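Long-range contacts in peptidase M28 (Shewanella amazonensis SB2B, PDB 3IIB), which is a zinc-binding member of peptidase family M28, probably acting as a metallo-carboxypeptidase or dipeptidase: residues Ile326-Asp331 against Ala388-Asp393; Tyr338-Arg343 against Leu362-Gly367; Val274-Ala279 against Gln418-Tyr423; Ile251-Ala256 against Arg296-Ala301. One frame throughout, in Å; residues are numbered along the deposited sequence.

How the contacts relate
Following the chain from the N terminus, Ile251-Ala256 comes first and is joined by Arg296-Ala301 in contact 4, closing a loop of about forty residues. The helix within that loop opens contact 3 at Val274-Ala279, which closes only at Gln418-Tyr423, so contacts 3 and 4 cross. Contact 1, from Ile326-Asp331 to Ala388-Asp393, falls entirely within the long loop of contact 3, and contact 2, Tyr338-Arg343 with Leu362-Gly367, falls in turn within that of contact 1. Contact 4 lies in the large sheet, contact 2 in a small three-stranded one; contact 1 bridges the two beside a zinc site, and contact 3 joins two helices that both pack on the large sheet.

Contact 1: residues Ile326-Asp331 against Ala388-Asp393; sequences IAAESD and ASLRQD. With ZN (zinc ion), chain C.
Leu390 sets its CD1 methyl against CB of Ala328 at 3.5 Å, tighter than ordinary van der Waals contact, and the small alanine suits this pinched spot between two strands. Ile326, with CG1 swung anti to the backbone N (chi1 -167°), reaches CD1 to 4.3 Å from CB of Ala388. Between the two segments one direct backbone bond forms, Ala388 N to Ala327 O at 3.1 Å, and Ala327 is also bonded to Pro386. The strands run roughly parallel (31°) but are joined mainly through water. One molecule accepts from Glu329 N and donates to Ala388 O, a second accepts from Leu390 N and donates to Glu329 O, and a third accepts from Asp331 N and donates to Gln392 OE1. Gln392 NE2 is fixed by Gly333 O and Gly335 O. Asp331 grips zinc with OD1 at 2.1 Å and OD2 at 2.3 Å; His257 and two waters also bind this ion, and Asp269 binds both zincs of the site. The contact links the edge of the large sheet, where strand 324-329 pairs with 247-257, to the small one, where 387-392 pairs with 337-343; Tyr423 of helix 413-432 packs on Ser330 and Leu390.

Contact 2: residues Tyr338-Arg343 against Leu362-Gly367; sequences YQIDWR and LGVAAG
Ala365 bonds to Tyr338 and Ile340 through its own backbone: its N donates to Tyr338 O at 2.9 Å and its O accepts from Ile340 N at 3.2 Å, a short parallel pairing opposite Gln339. At Gly367 the pairing loosens, and a water accepts from Gly367 N and Trp342 NE1 while donating to Ile340 O. Glycine is needed here because a beta carbon would collide with Ile340 O and Asp341 OD1; as it is, Gly367 CA lies 3.2 Å from Asp341 OD1. That oxygen is held on its syn side by Gln339 NE2 in a nearly straight bond of 2.7 Å, and it also accepts from Asn368 N, while Asp341 OD2 makes a salt bridge to Arg391. Apolar packing lies on the other face of the pair. Val364, whose CG1 is turned anti to N (chi1 -179°), places this methyl 3.5 Å from Ile340 CG1, and Ile340 CG2 sits over one face of the Trp342 ring, towards its rim. The contact closes a beta-alpha-beta unit through helix 346-355. Strand 337-343 runs between 365-366 and the antiparallel 387-392, with helix 413-432 packed on Val364 through Val422 and on Trp342 through Phe426.

Contact 3: residues Val274-Ala279 against Gln418-Tyr423; sequences VAIVTA and QNVAVY
Ile276 is the tight centre of this helix pair. Its CD1 lies 3.4 Å from CB of Asn419, and its CG2, anti to the backbone N, comes within 3.6 Å of Tyr423 CD1. The two branches thus part, one to each of two residues a turn apart, a task for which beta-branched isoleucine is well shaped. The axes of the two segments approach to 8.3 Å and cross at -43°, the backbones being nearest at Ile276 and Val420. Around Ile276 the packing is looser. Val277 CG1 rests over one face of the Tyr423 ring, 4.0 Å from CD2, and Ala279 CB meets Val420 CG1 at 3.8 Å. This looser part is not a solvent side, since every touching residue is buried. With an alanine in place of Ile276, Asn419 and the Tyr423 ring would probably lose their shared neighbour and a gap would open between the helices. Helices 267-285 and 413-432 both pack on strand 247-257, through Val277 and Tyr423 on Ile254. No hydrogen bond crosses the contact. Cohesion across it therefore rests on apolar fit, while Asn419 spends its ND2 on Ala415 O and Gly335 O, partners outside it.

Contact 4: residues Ile251-Ala256 against Arg296-Ala301; sequences IVLIGA and RVVLYA
Leu253 brings its forked end up to Val298 and Tyr300: CG lies 3.8 Å from Val298 CG2, while the leucine and tyrosine side chains come from opposite directions, so that CD1 and CD2 of Leu253 lie 3.6 and 3.8 Å from Tyr300 OH. The torsion that sets CG anti to N (chi1 -170°) carries the fork there. Val298 CG1 in turn sits over the centre of one face of the Tyr300 ring. Gly255 lies close by, where a beta carbon would press on Tyr300 CE2 and Val298 O. Were Leu253 an alanine, the hydroxyl end of Tyr300 and Val298 CG2 would probably lose their apolar cover, and the ring would be freer to shift. Beneath these side chains runs a regular parallel ladder of five backbone bonds, from Arg296 N to Val252 O (2.7 Å) through to Tyr300 N to Ala256 O (2.8 Å). The two strands belong to a beta-alpha-beta crossover through helix 267-285, and on the face carrying Ile254, Val297, Ala256 and Leu299 that helix packs through Val274 and Val277. On the Leu253 face, the buried Arg296 is held by salt bridges to Glu241 and Glu320 and by Tyr313 OH. Tyr300 lies near His257, a zinc ligand, and also packs on Glu329 and Asp376.

Contact 1: residues Ile326-Asp331 against Ala388-Asp393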
loop_
_atom_site.group_PDB
_atom_site.type_symbol
_atom_site.label_atom_id
_atom_site.label_comp_id
_atom_site.label_asym_id
_atom_site.label_seq_id
_atom_site.Cartn_x
_atom_site.Cartn_y
_atom_site.Cartn_z
ATOM N N ILE A 326 21.076 -28.612 17.970
ATOM C CA ILE A 326 20.555 -28.141 16.693
ATOM C C ILE A 326 20.094 -26.734 16.892
ATOM O O ILE A 326 19.708 -26.356 18.009
ATOM C CB ILE A 326 19.418 -29.035 16.176
ATOM C CG1 ILE A 326 19.103 -28.720 14.703
ATOM C CG2 ILE A 326 18.170 -28.878 17.049
ATOM C CD1 ILE A 326 18.467 -29.918 13.933
ATOM N N ALA A 327 20.149 -25.950 15.827
ATOM C CA ALA A 327 19.671 -24.577 15.828
ATOM C C ALA A 327 18.727 -24.310 14.653
ATOM O O ALA A 327 18.938 -24.867 13.592
ATOM C CB ALA A 327 20.866 -23.607 15.730
ATOM N N ALA A 328 17.720 -23.443 14.846
ATOM C CA ALA A 328 16.768 -23.040 13.793
ATOM C C ALA A 328 16.267 -21.648 14.082
ATOM O O ALA A 328 16.267 -21.217 15.240
ATOM C CB ALA A 328 15.571 -24.009 13.655
ATOM N N GLU A 329 15.892 -20.938 13.031
ATOM C CA GLU A 329 15.405 -19.563 13.156
ATOM C C GLU A 329 14.179 -19.316 12.285
ATOM O O GLU A 329 14.159 -19.703 11.116
ATOM C CB GLU A 329 16.474 -18.563 12.784
ATOM C CG GLU A 329 15.954 -17.142 12.803
ATOM C CD GLU A 329 17.022 -16.070 12.609
ATOM O OE1 GLU A 329 17.813 -16.208 11.655
ATOM O OE2 GLU A 329 17.059 -15.092 13.421
ATOM N N SER A 330 13.188 -18.648 12.866
ATOM C CA SER A 330 11.994 -18.181 12.145
ATOM C C SER A 330 12.256 -16.727 11.702
ATOM O O SER A 330 12.300 -15.809 12.538
ATOM C CB SER A 330 10.783 -18.223 13.036
ATOM O OG SER A 330 9.565 -17.884 12.340
ATOM N N ASP A 331 12.409 -16.529 10.403
ATOM C CA ASP A 331 12.592 -15.169 9.832
ATOM C C ASP A 331 12.155 -15.169 8.363
ATOM O O ASP A 331 12.901 -14.773 7.482
ATOM C CB ASP A 331 14.029 -14.703 9.931
ATOM C CG ASP A 331 14.190 -13.273 9.476
ATOM O OD1 ASP A 331 13.233 -12.511 9.654
ATOM O OD2 ASP A 331 15.259 -12.899 8.991
ATOM N N ALA A 388 18.260 -26.743 11.193
ATOM C CA ALA A 388 17.108 -27.015 10.346
ATOM C C ALA A 388 16.592 -25.704 9.760
ATOM O O ALA A 388 16.770 -24.620 10.356
ATOM C CB ALA A 388 15.993 -27.731 11.148
ATOM N N SER A 389 15.986 -25.803 8.579
ATOM C CA SER A 389 15.257 -24.697 7.956
ATOM C C SER A 389 13.811 -25.152 7.870
ATOM O O SER A 389 13.462 -26.082 7.114
ATOM C CB SER A 389 15.790 -24.393 6.568
ATOM O OG SER A 389 17.052 -23.740 6.615
ATOM N N LEU A 390 12.974 -24.486 8.647
ATOM C CA LEU A 390 11.563 -24.774 8.701
ATOM C C LEU A 390 10.940 -23.799 7.695
ATOM O O LEU A 390 10.787 -22.589 7.950
ATOM C CB LEU A 390 11.047 -24.588 10.135
ATOM C CG LEU A 390 11.557 -25.659 11.123
ATOM C CD1 LEU A 390 12.871 -25.180 11.773
ATOM C CD2 LEU A 390 10.556 -25.959 12.210
ATOM N N ARG A 391 10.615 -24.342 6.532
ATOM C CA ARG A 391 10.355 -23.514 5.351
ATOM C C ARG A 391 8.959 -22.916 5.441
ATOM O O ARG A 391 7.989 -23.649 5.443
ATOM C CB ARG A 391 10.440 -24.373 4.109
ATOM C CG ARG A 391 11.809 -25.038 3.876
ATOM C CD ARG A 391 12.904 -24.023 3.610
ATOM N NE ARG A 391 14.178 -24.670 3.271
ATOM C CZ ARG A 391 15.337 -24.034 3.104
ATOM N NH1 ARG A 391 15.421 -22.705 3.266
ATOM N NH2 ARG A 391 16.430 -24.731 2.786
ATOM N N GLN A 392 8.874 -21.578 5.455
ATOM C CA GLN A 392 7.603 -20.865 5.461
ATOM C C GLN A 392 7.186 -20.483 4.063
ATOM O O GLN A 392 8.042 -20.179 3.244
ATOM C CB GLN A 392 7.730 -19.575 6.253
ATOM C CG GLN A 392 7.973 -19.777 7.744
ATOM C CD GLN A 392 8.044 -18.487 8.468
ATOM O OE1 GLN A 392 9.125 -17.843 8.571
ATOM N NE2 GLN A 392 6.898 -18.048 8.956
ATOM N N ASP A 393 5.873 -20.456 3.837
ATOM C CA ASP A 393 5.292 -19.907 2.604
ATOM C C ASP A 393 5.423 -18.382 2.629
ATOM O O ASP A 393 4.741 -17.688 3.399
ATOM C CB ASP A 393 3.836 -20.323 2.433
ATOM C CG ASP A 393 3.236 -19.867 1.096
ATOM O OD1 ASP A 393 3.614 -18.816 0.542
ATOM O OD2 ASP A 393 2.368 -20.597 0.589
HETATM ZN ZN ZN C . 14.259 -10.804 8.850
HETATM O O HOH W 1 16.457 -21.970 10.469
HETATM O O HOH W 2 13.972 -21.845 9.430
HETATM O O HOH W 3 11.592 -18.835 8.601
HETATM O O HOH W 4 13.782 -11.629 6.670
HETATM O O HOH W 5 15.532 -9.605 7.998
#

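Contact 2: residues Tyr338-Arg343 against Leu362-Gly367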
loop_
_atom_site.group_PDB
_atom_site.type_symbol
_atom_site.label_atom_id
_atom_site.label_comp_id
_atom_site.label_asym_id
_atom_site.label_seq_id
_atom_site.Cartn_x
_atom_site.Cartn_y
_atom_site.Cartn_z
ATOM N N TYR A 338 5.681 -25.461 5.379
ATOM C CA TYR A 338 5.301 -26.562 4.449
ATOM C C TYR A 338 6.347 -27.680 4.305
ATOM O O TYR A 338 6.052 -28.724 3.724
ATOM C CB TYR A 338 4.952 -26.009 3.043
ATOM C CG TYR A 338 6.108 -25.301 2.354
ATOM C CD1 TYR A 338 7.010 -25.996 1.561
ATOM C CD2 TYR A 338 6.307 -23.932 2.515
ATOM C CE1 TYR A 338 8.090 -25.330 0.943
ATOM C CE2 TYR A 338 7.338 -23.268 1.888
ATOM C CZ TYR A 338 8.246 -23.970 1.129
ATOM O OH TYR A 338 9.296 -23.265 0.531
ATOM N N GLN A 339 7.521 -27.490 4.877
ATOM C CA GLN A 339 8.620 -28.453 4.734
ATOM C C GLN A 339 9.669 -28.142 5.802
ATOM O O GLN A 339 9.902 -26.961 6.139
ATOM C CB GLN A 339 9.239 -28.343 3.334
ATOM C CG GLN A 339 10.291 -29.408 3.015
ATOM C CD GLN A 339 10.592 -29.433 1.526
ATOM O OE1 GLN A 339 9.664 -29.425 0.726
ATOM N NE2 GLN A 339 11.881 -29.480 1.148
ATOM N N ILE A 340 10.299 -29.197 6.333
ATOM C CA ILE A 340 11.506 -29.014 7.135
ATOM C C ILE A 340 12.696 -29.629 6.427
ATOM O O ILE A 340 12.723 -30.816 6.142
ATOM C CB ILE A 340 11.367 -29.564 8.570
ATOM C CG1 ILE A 340 10.217 -28.876 9.287
ATOM C CG2 ILE A 340 12.750 -29.423 9.350
ATOM C CD1 ILE A 340 9.847 -29.458 10.652
ATOM N N ASP A 341 13.666 -28.776 6.099
ATOM C CA ASP A 341 14.942 -29.212 5.585
ATOM C C ASP A 341 15.975 -29.233 6.731
ATOM O O ASP A 341 15.867 -28.460 7.703
ATOM C CB ASP A 341 15.406 -28.292 4.454
ATOM C CG ASP A 341 14.543 -28.364 3.234
ATOM O OD1 ASP A 341 14.002 -29.441 2.890
ATOM O OD2 ASP A 341 14.407 -27.310 2.560
ATOM N N TRP A 342 16.983 -30.102 6.570
ATOM C CA TRP A 342 17.962 -30.383 7.624
ATOM C C TRP A 342 19.367 -30.092 7.195
ATOM O O TRP A 342 19.688 -30.067 6.010
ATOM C CB TRP A 342 17.882 -31.858 8.065
ATOM C CG TRP A 342 16.526 -32.259 8.523
ATOM C CD1 TRP A 342 15.521 -32.799 7.753
ATOM C CD2 TRP A 342 15.978 -32.088 9.831
ATOM N NE1 TRP A 342 14.408 -33.019 8.525
ATOM C CE2 TRP A 342 14.665 -32.571 9.800
ATOM C CE3 TRP A 342 16.473 -31.600 11.035
ATOM C CZ2 TRP A 342 13.860 -32.574 10.911
ATOM C CZ3 TRP A 342 15.669 -31.626 12.142
ATOM C CH2 TRP A 342 14.393 -32.090 12.085
ATOM N N ARG A 343 20.219 -29.923 8.200
ATOM C CA ARG A 343 21.665 -29.980 8.020
ATOM C C ARG A 343 22.189 -30.777 9.187
ATOM O O ARG A 343 22.538 -30.221 10.232
ATOM C CB ARG A 343 22.230 -28.572 7.987
ATOM C CG ARG A 343 23.654 -28.508 7.563
ATOM C CD ARG A 343 23.916 -28.695 6.086
ATOM N NE ARG A 343 25.328 -28.363 5.857
ATOM C CZ ARG A 343 26.331 -29.245 5.764
ATOM N NH1 ARG A 343 26.111 -30.557 5.817
ATOM N NH2 ARG A 343 27.595 -28.815 5.614
ATOM N N LEU A 362 -0.045 -31.004 10.039
ATOM C CA LEU A 362 -0.059 -29.543 10.045
ATOM C C LEU A 362 0.359 -29.011 8.691
ATOM O O LEU A 362 0.437 -27.794 8.482
ATOM C CB LEU A 362 0.881 -29.025 11.107
ATOM C CG LEU A 362 0.597 -29.435 12.544
ATOM C CD1 LEU A 362 1.784 -29.087 13.496
ATOM C CD2 LEU A 362 -0.711 -28.762 13.011
ATOM N N GLY A 363 0.646 -29.939 7.779
ATOM C CA GLY A 363 1.015 -29.609 6.412
ATOM C C GLY A 363 2.511 -29.598 6.134
ATOM O O GLY A 363 2.935 -29.040 5.130
ATOM N N VAL A 364 3.314 -30.201 7.008
ATOM C CA VAL A 364 4.773 -30.130 6.905
ATOM C C VAL A 364 5.369 -31.405 6.315
ATOM O O VAL A 364 5.236 -32.498 6.908
ATOM C CB VAL A 364 5.436 -29.829 8.291
ATOM C CG1 VAL A 364 6.990 -29.735 8.133
ATOM C CG2 VAL A 364 4.850 -28.561 8.884
ATOM N N ALA A 365 6.015 -31.246 5.151
ATOM C CA ALA A 365 6.579 -32.360 4.367
ATOM C C ALA A 365 8.013 -32.633 4.779
ATOM O O ALA A 365 8.694 -31.760 5.331
ATOM C CB ALA A 365 6.519 -32.044 2.811
ATOM N N ALA A 366 8.447 -33.856 4.518
ATOM C CA ALA A 366 9.847 -34.259 4.641
ATOM C C ALA A 366 10.720 -33.421 3.710
ATOM O O ALA A 366 10.327 -33.071 2.583
ATOM C CB ALA A 366 10.018 -35.755 4.362
ATOM N N GLY A 367 11.911 -33.119 4.183
ATOM C CA GLY A 367 12.863 -32.335 3.426
ATOM C C GLY A 367 14.227 -32.930 3.235
ATOM O O GLY A 367 14.511 -34.092 3.578
HETATM O O HOH W 6 11.891 -33.216 7.150
#

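Contact 3: residues Val274-Ala279 against Gln418-Tyr423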
loop_
_atom_site.group_PDB
_atom_site.type_symbol
_atom_site.label_atom_id
_atom_site.label_comp_id
_atom_site.label_asym_id
_atom_site.label_seq_id
_atom_site.Cartn_x
_atom_site.Cartn_y
_atom_site.Cartn_z
ATOM N N VAL A 274 9.737 -13.545 16.335
ATOM C CA VAL A 274 9.874 -13.426 17.800
ATOM C C VAL A 274 8.706 -14.145 18.540
ATOM O O VAL A 274 8.923 -14.894 19.522
ATOM C CB VAL A 274 9.946 -11.942 18.219
ATOM C CG1 VAL A 274 9.888 -11.806 19.740
ATOM C CG2 VAL A 274 11.228 -11.292 17.643
ATOM N N ALA A 275 7.489 -13.903 18.061
ATOM C CA ALA A 275 6.288 -14.465 18.673
ATOM C C ALA A 275 6.240 -15.944 18.490
ATOM O O ALA A 275 5.808 -16.666 19.401
ATOM C CB ALA A 275 5.031 -13.832 18.083
ATOM N N ILE A 276 6.661 -16.414 17.316
ATOM C CA ILE A 276 6.581 -17.845 17.011
ATOM C C ILE A 276 7.467 -18.614 17.965
ATOM O O ILE A 276 7.007 -19.559 18.634
ATOM C CB ILE A 276 6.957 -18.109 15.543
ATOM C CG1 ILE A 276 5.804 -17.687 14.639
ATOM C CG2 ILE A 276 7.318 -19.598 15.314
ATOM C CD1 ILE A 276 6.222 -17.393 13.169
ATOM N N VAL A 277 8.750 -18.223 18.043
ATOM C CA VAL A 277 9.696 -18.993 18.895
ATOM C C VAL A 277 9.426 -18.802 20.392
ATOM O O VAL A 277 9.493 -19.786 21.173
ATOM C CB VAL A 277 11.184 -18.778 18.534
ATOM C CG1 VAL A 277 11.439 -19.163 17.040
ATOM C CG2 VAL A 277 11.678 -17.343 18.846
ATOM N N THR A 278 9.020 -17.601 20.798
ATOM C CA THR A 278 8.690 -17.339 22.233
ATOM C C THR A 278 7.445 -18.106 22.668
ATOM O O THR A 278 7.450 -18.762 23.712
ATOM C CB THR A 278 8.527 -15.856 22.521
ATOM O OG1 THR A 278 9.724 -15.176 22.127
ATOM C CG2 THR A 278 8.294 -15.604 24.027
ATOM N N ALA A 279 6.375 -18.021 21.876
ATOM C CA ALA A 279 5.158 -18.778 22.186
ATOM C C ALA A 279 5.396 -20.286 22.183
ATOM O O ALA A 279 4.915 -20.984 23.084
ATOM C CB ALA A 279 3.992 -18.418 21.214
ATOM N N GLN A 418 -0.011 -21.865 13.241
ATOM C CA GLN A 418 0.603 -23.065 12.673
ATOM C C GLN A 418 2.128 -23.057 12.840
ATOM O O GLN A 418 2.736 -24.089 13.117
ATOM C CB GLN A 418 0.235 -23.216 11.210
ATOM C CG GLN A 418 0.648 -24.571 10.588
ATOM C CD GLN A 418 1.941 -24.489 9.763
ATOM O OE1 GLN A 418 2.685 -23.490 9.810
ATOM N NE2 GLN A 418 2.197 -25.533 8.980
ATOM N N ASN A 419 2.756 -21.894 12.693
ATOM C CA ASN A 419 4.179 -21.812 12.971
ATOM C C ASN A 419 4.522 -22.080 14.433
ATOM O O ASN A 419 5.493 -22.781 14.726
ATOM C CB ASN A 419 4.755 -20.443 12.618
ATOM C CG ASN A 419 4.919 -20.222 11.118
ATOM O OD1 ASN A 419 6.001 -20.445 10.562
ATOM N ND2 ASN A 419 3.846 -19.739 10.454
ATOM N N VAL A 420 3.708 -21.548 15.346
ATOM C CA VAL A 420 3.904 -21.782 16.770
ATOM C C VAL A 420 3.811 -23.305 17.050
ATOM O O VAL A 420 4.666 -23.878 17.752
ATOM C CB VAL A 420 2.877 -21.022 17.626
ATOM C CG1 VAL A 420 3.035 -21.429 19.061
ATOM C CG2 VAL A 420 3.075 -19.542 17.463
ATOM N N ALA A 421 2.824 -23.937 16.417
ATOM C CA ALA A 421 2.585 -25.386 16.577
ATOM C C ALA A 421 3.779 -26.164 16.096
ATOM O O ALA A 421 4.266 -27.041 16.806
ATOM C CB ALA A 421 1.325 -25.858 15.811
ATOM N N VAL A 422 4.282 -25.838 14.901
ATOM C CA VAL A 422 5.401 -26.597 14.309
ATOM C C VAL A 422 6.718 -26.359 15.078
ATOM O O VAL A 422 7.487 -27.300 15.298
ATOM C CB VAL A 422 5.595 -26.245 12.843
ATOM C CG1 VAL A 422 6.774 -27.059 12.300
ATOM C CG2 VAL A 422 4.320 -26.591 12.064
ATOM N N TYR A 423 6.987 -25.119 15.516
ATOM C CA TYR A 423 8.195 -24.870 16.305
ATOM C C TYR A 423 8.126 -25.561 17.656
ATOM O O TYR A 423 9.141 -26.034 18.159
ATOM C CB TYR A 423 8.516 -23.379 16.487
ATOM C CG TYR A 423 9.476 -22.888 15.426
ATOM C CD1 TYR A 423 9.032 -22.513 14.161
ATOM C CD2 TYR A 423 10.848 -22.851 15.660
ATOM C CE1 TYR A 423 9.915 -22.070 13.197
ATOM C CE2 TYR A 423 11.739 -22.428 14.698
ATOM C CZ TYR A 423 11.287 -22.065 13.460
ATOM O OH TYR A 423 12.201 -21.640 12.501
#

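Contact 4: residues Ile251-Ala256 against Arg296-Ala301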
loop_
_atom_site.group_PDB
_atom_site.type_symbol
_atom_site.label_atom_id
_atom_site.label_comp_id
_atom_site.label_asym_id
_atom_site.label_seq_id
_atom_site.Cartn_x
_atom_site.Cartn_y
_atom_site.Cartn_z
ATOM N N ILE A 251 21.944 -27.896 24.184
ATOM C CA ILE A 251 21.067 -26.787 23.844
ATOM C C ILE A 251 20.365 -27.008 22.510
ATOM O O ILE A 251 21.008 -27.323 21.514
ATOM C CB ILE A 251 21.864 -25.485 23.723
ATOM C CG1 ILE A 251 22.467 -25.104 25.078
ATOM C CG2 ILE A 251 20.981 -24.365 23.196
ATOM C CD1 ILE A 251 23.852 -24.554 24.942
ATOM N N VAL A 252 19.054 -26.841 22.512
ATOM C CA VAL A 252 18.271 -26.699 21.288
ATOM C C VAL A 252 17.980 -25.211 21.195
ATOM O O VAL A 252 17.341 -24.621 22.094
ATOM C CB VAL A 252 16.970 -27.480 21.361
ATOM C CG1 VAL A 252 16.047 -27.126 20.174
ATOM C CG2 VAL A 252 17.290 -29.005 21.447
ATOM N N LEU A 253 18.461 -24.577 20.140
ATOM C CA LEU A 253 18.332 -23.140 19.963
ATOM C C LEU A 253 17.231 -22.857 18.943
ATOM O O LEU A 253 17.287 -23.340 17.805
ATOM C CB LEU A 253 19.660 -22.572 19.464
ATOM C CG LEU A 253 19.883 -21.054 19.419
ATOM C CD1 LEU A 253 21.354 -20.740 19.197
ATOM C CD2 LEU A 253 19.060 -20.388 18.361
ATOM N N ILE A 254 16.256 -22.058 19.339
ATOM C CA ILE A 254 15.242 -21.595 18.399
ATOM C C ILE A 254 15.262 -20.073 18.471
ATOM O O ILE A 254 15.242 -19.463 19.559
ATOM C CB ILE A 254 13.835 -22.228 18.670
ATOM C CG1 ILE A 254 13.353 -21.934 20.100
ATOM C CG2 ILE A 254 13.810 -23.794 18.291
ATOM C CD1 ILE A 254 11.896 -22.459 20.357
ATOM N N GLY A 255 15.401 -19.473 17.304
ATOM C CA GLY A 255 15.692 -18.051 17.242
ATOM C C GLY A 255 14.794 -17.233 16.340
ATOM O O GLY A 255 14.012 -17.748 15.523
ATOM N N ALA A 256 14.978 -15.925 16.464
ATOM C CA ALA A 256 14.379 -14.923 15.586
ATOM C C ALA A 256 15.255 -13.700 15.744
ATOM O O ALA A 256 16.126 -13.679 16.642
ATOM C CB ALA A 256 12.906 -14.600 16.027
ATOM N N ARG A 296 16.765 -23.039 24.266
ATOM C CA ARG A 296 17.202 -21.660 24.366
ATOM C C ARG A 296 16.553 -20.833 23.241
ATOM O O ARG A 296 16.755 -21.119 22.045
ATOM C CB ARG A 296 18.736 -21.590 24.299
ATOM C CG ARG A 296 19.257 -20.147 24.408
ATOM C CD ARG A 296 20.764 -20.057 24.383
ATOM N NE ARG A 296 21.333 -20.624 25.605
ATOM C CZ ARG A 296 22.609 -20.981 25.759
ATOM N NH1 ARG A 296 23.494 -20.863 24.753
ATOM N NH2 ARG A 296 23.009 -21.455 26.924
ATOM N N VAL A 297 15.755 -19.825 23.640
ATOM C CA VAL A 297 15.191 -18.853 22.721
ATOM C C VAL A 297 16.210 -17.740 22.581
ATOM O O VAL A 297 16.623 -17.164 23.574
ATOM C CB VAL A 297 13.842 -18.289 23.212
ATOM C CG1 VAL A 297 13.362 -17.115 22.330
ATOM C CG2 VAL A 297 12.760 -19.389 23.216
ATOM N N VAL A 298 16.647 -17.456 21.356
ATOM C CA VAL A 298 17.567 -16.347 21.149
ATOM C C VAL A 298 16.902 -15.338 20.236
ATOM O O VAL A 298 16.506 -15.683 19.107
ATOM C CB VAL A 298 18.945 -16.773 20.552
ATOM C CG1 VAL A 298 19.846 -15.572 20.435
ATOM C CG2 VAL A 298 19.544 -17.858 21.388
ATOM N N LEU A 299 16.783 -14.102 20.728
ATOM C CA LEU A 299 16.209 -13.026 19.971
ATOM C C LEU A 299 17.362 -12.121 19.580
ATOM O O LEU A 299 17.893 -11.378 20.406
ATOM C CB LEU A 299 15.124 -12.290 20.765
ATOM C CG LEU A 299 14.020 -13.132 21.375
ATOM C CD1 LEU A 299 12.969 -12.265 22.112
ATOM C CD2 LEU A 299 13.346 -13.921 20.246
ATOM N N TYR A 300 17.808 -12.277 18.341
ATOM C CA TYR A 300 19.066 -11.696 17.917
ATOM C C TYR A 300 18.943 -10.228 17.619
ATOM O O TYR A 300 17.944 -9.762 17.075
ATOM C CB TYR A 300 19.626 -12.404 16.651
ATOM C CG TYR A 300 20.108 -13.831 16.842
ATOM C CD1 TYR A 300 21.375 -14.073 17.293
ATOM C CD2 TYR A 300 19.311 -14.920 16.534
ATOM C CE1 TYR A 300 21.867 -15.377 17.443
ATOM C CE2 TYR A 300 19.774 -16.219 16.707
ATOM C CZ TYR A 300 21.055 -16.436 17.130
ATOM O OH TYR A 300 21.533 -17.721 17.253
ATOM N N ALA A 301 20.012 -9.518 17.958
ATOM C CA ALA A 301 20.210 -8.122 17.633
ATOM C C ALA A 301 20.740 -7.933 16.219
ATOM O O ALA A 301 21.561 -8.711 15.718
ATOM C CB ALA A 301 21.245 -7.461 18.646
#